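Long-range contact in ATP-dependent RNA helicase A (PDB 3VYY), which is an ATP-dependent RNA helicase whose double-stranded RNA-binding domains bind duplex RNA and facilitate assembly of the RNA-induced silencing complex: residues A[38-43]-A[63-68]. Numbering follows the deposited sequence.
Sequences VQVEGY and RDFVNY
Phe65 reaches from helix 54-71 to Val38, Val40 and Tyr43 at the end of strand 31-39 and in the turn that follows. This is part of the hydrophobic core of a double-stranded RNA-binding domain, where an antiparallel three-stranded sheet carries two helices. CB of Phe65 leaves the helix toward the strand. A chi1 of -157° puts CG anti to the backbone N and beside the carbonyl carbon, and the ring extends from there to Val40 and Tyr43. Phe65 CD1 is 4.2 Å from the carbonyl O of Val38, a loose contact. From the same side of the ring plane, Val40 CG2 meets Phe65 CE2 at 3.7 Å. The Val40 side chain crosses Phe65 at about a right angle. At the tip, Phe65 CZ lies 3.9 Å from CB of Val40. CB of Tyr43 comes to the ring edge there, near its plane. Leu8 of helix 4-14 also touches Phe65, which ties both helices to this core.

A type II beta turn from Val40 to Tyr43 brings these two side chains to the same ring. Gly42 takes a positive phi (83°) in it, and Tyr43 N is hydrogen-bonded to Val40 O at 3.3 Å. The Tyr43 ring meets Trp11, and its hydroxyl is hydrogen-bonded to Glu74. One helical turn after Phe65, the Tyr68 ring stacks on Tyr45. Tyr68 CE2 loosely approaches Tyr43 CD2 at 4.4 Å.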
ATOM      1  N   VAL A  38      -2.109  -5.963   0.274  1.00 47.75           N
ATOM      2  CA  VAL A  38      -3.272  -5.108   0.540  1.00 47.06           C
ATOM      3  C   VAL A  38      -4.269  -5.367  -0.521  1.00 48.27           C
ATOM      4  O   VAL A  38      -3.904  -5.537  -1.700  1.00 49.83           O
ATOM      5  CB  VAL A  38      -3.049  -3.606   0.318  1.00 47.18           C
ATOM      6  CG1 VAL A  38      -3.658  -2.817   1.449  1.00 46.93           C
ATOM      7  CG2 VAL A  38      -1.614  -3.262   0.122  1.00 47.73           C
ATOM      8  N   GLN A  39      -5.541  -5.336  -0.135  1.00 47.92           N
ATOM      9  CA  GLN A  39      -6.607  -5.338  -1.123  1.00 48.86           C
ATOM     10  C   GLN A  39      -7.607  -4.262  -0.815  1.00 48.89           C
ATOM     11  O   GLN A  39      -7.611  -3.710   0.277  1.00 48.06           O
ATOM     12  CB  GLN A  39      -7.242  -6.712  -1.228  1.00 49.20           C
ATOM     13  CG  GLN A  39      -6.335  -7.685  -1.971  1.00 50.81           C
ATOM     14  CD  GLN A  39      -6.764  -9.136  -1.884  1.00 53.81           C
ATOM     15  OE1 GLN A  39      -7.586  -9.517  -1.049  1.00 56.17           O
ATOM     16  NE2 GLN A  39      -6.194  -9.963  -2.748  1.00 55.46           N
ATOM     17  N   VAL A  40      -8.413  -3.918  -1.804  1.00 50.33           N
ATOM     18  CA  VAL A  40      -9.553  -3.048  -1.585  1.00 51.09           C
ATOM     19  C   VAL A  40     -10.690  -3.682  -2.355  1.00 52.99           C
ATOM     20  O   VAL A  40     -10.455  -4.213  -3.438  1.00 54.20           O
ATOM     21  CB  VAL A  40      -9.289  -1.618  -2.089  1.00 51.61           C
ATOM     22  CG1 VAL A  40     -10.538  -0.772  -1.964  1.00 53.02           C
ATOM     23  CG2 VAL A  40      -8.162  -0.976  -1.306  1.00 49.64           C
ATOM     24  N   GLU A  41     -11.907  -3.645  -1.798  1.00 53.87           N
ATOM     25  CA  GLU A  41     -13.092  -4.214  -2.464  1.00 56.12           C
ATOM     26  C   GLU A  41     -13.322  -3.561  -3.816  1.00 57.44           C
ATOM     27  O   GLU A  41     -13.241  -2.344  -3.952  1.00 57.83           O
ATOM     28  CB  GLU A  41     -14.359  -4.101  -1.604  1.00 56.50           C
ATOM     29  CG  GLU A  41     -15.483  -5.098  -2.007  1.00 59.34           C
ATOM     30  CD  GLU A  41     -16.679  -5.181  -1.004  1.00 60.65           C
ATOM     31  OE1 GLU A  41     -17.828  -5.429  -1.464  1.00 63.30           O
ATOM     32  OE2 GLU A  41     -16.482  -5.024   0.231  1.00 60.80           O
ATOM     33  N   GLY A  42     -13.580  -4.387  -4.822  1.00 58.55           N
ATOM     34  CA  GLY A  42     -13.900  -3.889  -6.145  1.00 60.07           C
ATOM     35  C   GLY A  42     -12.682  -3.546  -6.976  1.00 59.63           C
ATOM     36  O   GLY A  42     -12.799  -2.882  -8.017  1.00 61.58           O
ATOM     37  N   TYR A  43     -11.513  -4.004  -6.537  1.00 57.20           N
ATOM     38  CA  TYR A  43     -10.293  -3.775  -7.303  1.00 56.42           C
ATOM     39  C   TYR A  43      -9.497  -5.038  -7.518  1.00 55.61           C
ATOM     40  O   TYR A  43      -9.137  -5.740  -6.588  1.00 54.10           O
ATOM     41  CB  TYR A  43      -9.449  -2.690  -6.652  1.00 54.94           C
ATOM     42  CG  TYR A  43     -10.082  -1.330  -6.766  1.00 55.59           C
ATOM     43  CD1 TYR A  43     -10.924  -0.835  -5.755  1.00 54.85           C
ATOM     44  CD2 TYR A  43      -9.865  -0.545  -7.891  1.00 56.12           C
ATOM     45  CE1 TYR A  43     -11.513   0.414  -5.865  1.00 54.90           C
ATOM     46  CE2 TYR A  43     -10.450   0.698  -8.012  1.00 57.24           C
ATOM     47  CZ  TYR A  43     -11.266   1.173  -7.000  1.00 57.30           C
ATOM     48  OH  TYR A  43     -11.838   2.415  -7.147  1.00 59.55           O
ATOM     49  N   ARG A  63       2.118   1.599  -1.314  1.00 33.58           N
ATOM     50  CA  ARG A  63       2.739   2.303  -2.447  1.00 34.83           C
ATOM     51  C   ARG A  63       2.408   1.561  -3.724  1.00 35.64           C
ATOM     52  O   ARG A  63       1.886   2.133  -4.692  1.00 36.63           O
ATOM     53  CB  ARG A  63       4.236   2.347  -2.287  1.00 34.33           C
ATOM     54  CG  ARG A  63       4.905   3.451  -3.017  1.00 36.56           C
ATOM     55  CD  ARG A  63       6.272   2.998  -3.563  1.00 42.00           C
ATOM     56  NE  ARG A  63       6.638   1.646  -3.120  1.00 43.70           N
ATOM     57  CZ  ARG A  63       6.613   0.567  -3.896  1.00 44.84           C
ATOM     58  NH1 ARG A  63       6.270   0.684  -5.167  1.00 47.15           N
ATOM     59  NH2 ARG A  63       6.928  -0.628  -3.402  1.00 45.06           N
ATOM     60  N   ASP A  64       2.689   0.264  -3.701  1.00 35.06           N
ATOM     61  CA  ASP A  64       2.341  -0.598  -4.801  1.00 35.99           C
ATOM     62  C   ASP A  64       0.896  -0.363  -5.228  1.00 35.98           C
ATOM     63  O   ASP A  64       0.637  -0.003  -6.371  1.00 37.23           O
ATOM     64  CB  ASP A  64       2.569  -2.055  -4.417  1.00 35.13           C
ATOM     65  CG  ASP A  64       2.607  -2.968  -5.623  1.00 38.14           C
ATOM     66  OD1 ASP A  64       3.232  -2.602  -6.656  1.00 39.32           O
ATOM     67  OD2 ASP A  64       2.008  -4.057  -5.534  1.00 40.10           O
ATOM     68  N   PHE A  65      -0.040  -0.531  -4.298  1.00 34.87           N
ATOM     69  CA  PHE A  65      -1.446  -0.316  -4.613  1.00 35.66           C
ATOM     70  C   PHE A  65      -1.759   1.058  -5.205  1.00 36.83           C
ATOM     71  O   PHE A  65      -2.287   1.141  -6.312  1.00 38.15           O
ATOM     72  CB  PHE A  65      -2.332  -0.559  -3.420  1.00 34.72           C
ATOM     73  CG  PHE A  65      -3.737  -0.888  -3.805  1.00 37.06           C
ATOM     74  CD1 PHE A  65      -4.077  -2.184  -4.191  1.00 39.82           C
ATOM     75  CD2 PHE A  65      -4.716   0.096  -3.829  1.00 38.94           C
ATOM     76  CE1 PHE A  65      -5.387  -2.505  -4.580  1.00 41.02           C
ATOM     77  CE2 PHE A  65      -6.014  -0.204  -4.214  1.00 40.38           C
ATOM     78  CZ  PHE A  65      -6.357  -1.508  -4.583  1.00 40.49           C
ATOM     79  N   VAL A  66      -1.434   2.136  -4.490  1.00 36.26           N
ATOM     80  CA  VAL A  66      -1.658   3.490  -5.045  1.00 37.32           C
ATOM     81  C   VAL A  66      -1.106   3.603  -6.450  1.00 38.67           C
ATOM     82  O   VAL A  66      -1.824   3.969  -7.370  1.00 40.39           O
ATOM     83  CB  VAL A  66      -1.072   4.632  -4.167  1.00 37.22           C
ATOM     84  CG1 VAL A  66      -1.268   5.967  -4.836  1.00 38.74           C
ATOM     85  CG2 VAL A  66      -1.731   4.660  -2.786  1.00 35.96           C
ATOM     86  N   ASN A  67       0.168   3.266  -6.619  1.00 38.63           N
ATOM     87  CA  ASN A  67       0.793   3.327  -7.935  1.00 40.34           C
ATOM     88  C   ASN A  67      -0.115   2.689  -8.984  1.00 41.33           C
ATOM     89  O   ASN A  67      -0.269   3.215 -10.086  1.00 43.64           O
ATOM     90  CB  ASN A  67       2.194   2.711  -7.918  1.00 39.73           C
ATOM     91  CG  ASN A  67       2.875   2.733  -9.294  1.00 42.53           C
ATOM     92  OD1 ASN A  67       2.618   1.869 -10.127  1.00 44.41           O
ATOM     93  ND2 ASN A  67       3.782   3.693  -9.516  1.00 42.98           N
ATOM     94  N   TYR A  68      -0.748   1.586  -8.627  1.00 40.20           N
ATOM     95  CA  TYR A  68      -1.687   0.947  -9.528  1.00 41.85           C
ATOM     96  C   TYR A  68      -2.966   1.766  -9.795  1.00 42.77           C
ATOM     97  O   TYR A  68      -3.376   1.929 -10.950  1.00 44.87           O
ATOM     98  CB  TYR A  68      -2.033  -0.434  -9.003  1.00 41.18           C
ATOM     99  CG  TYR A  68      -3.360  -0.957  -9.482  1.00 41.69           C
ATOM    100  CD1 TYR A  68      -3.500  -1.455 -10.769  1.00 44.40           C
ATOM    101  CD2 TYR A  68      -4.464  -0.967  -8.640  1.00 38.81           C
ATOM    102  CE1 TYR A  68      -4.705  -1.947 -11.205  1.00 46.45           C
ATOM    103  CE2 TYR A  68      -5.669  -1.468  -9.049  1.00 40.42           C
ATOM    104  CZ  TYR A  68      -5.792  -1.957 -10.332  1.00 45.29           C
ATOM    105  OH  TYR A  68      -7.004  -2.450 -10.767  1.00 48.20           O
TER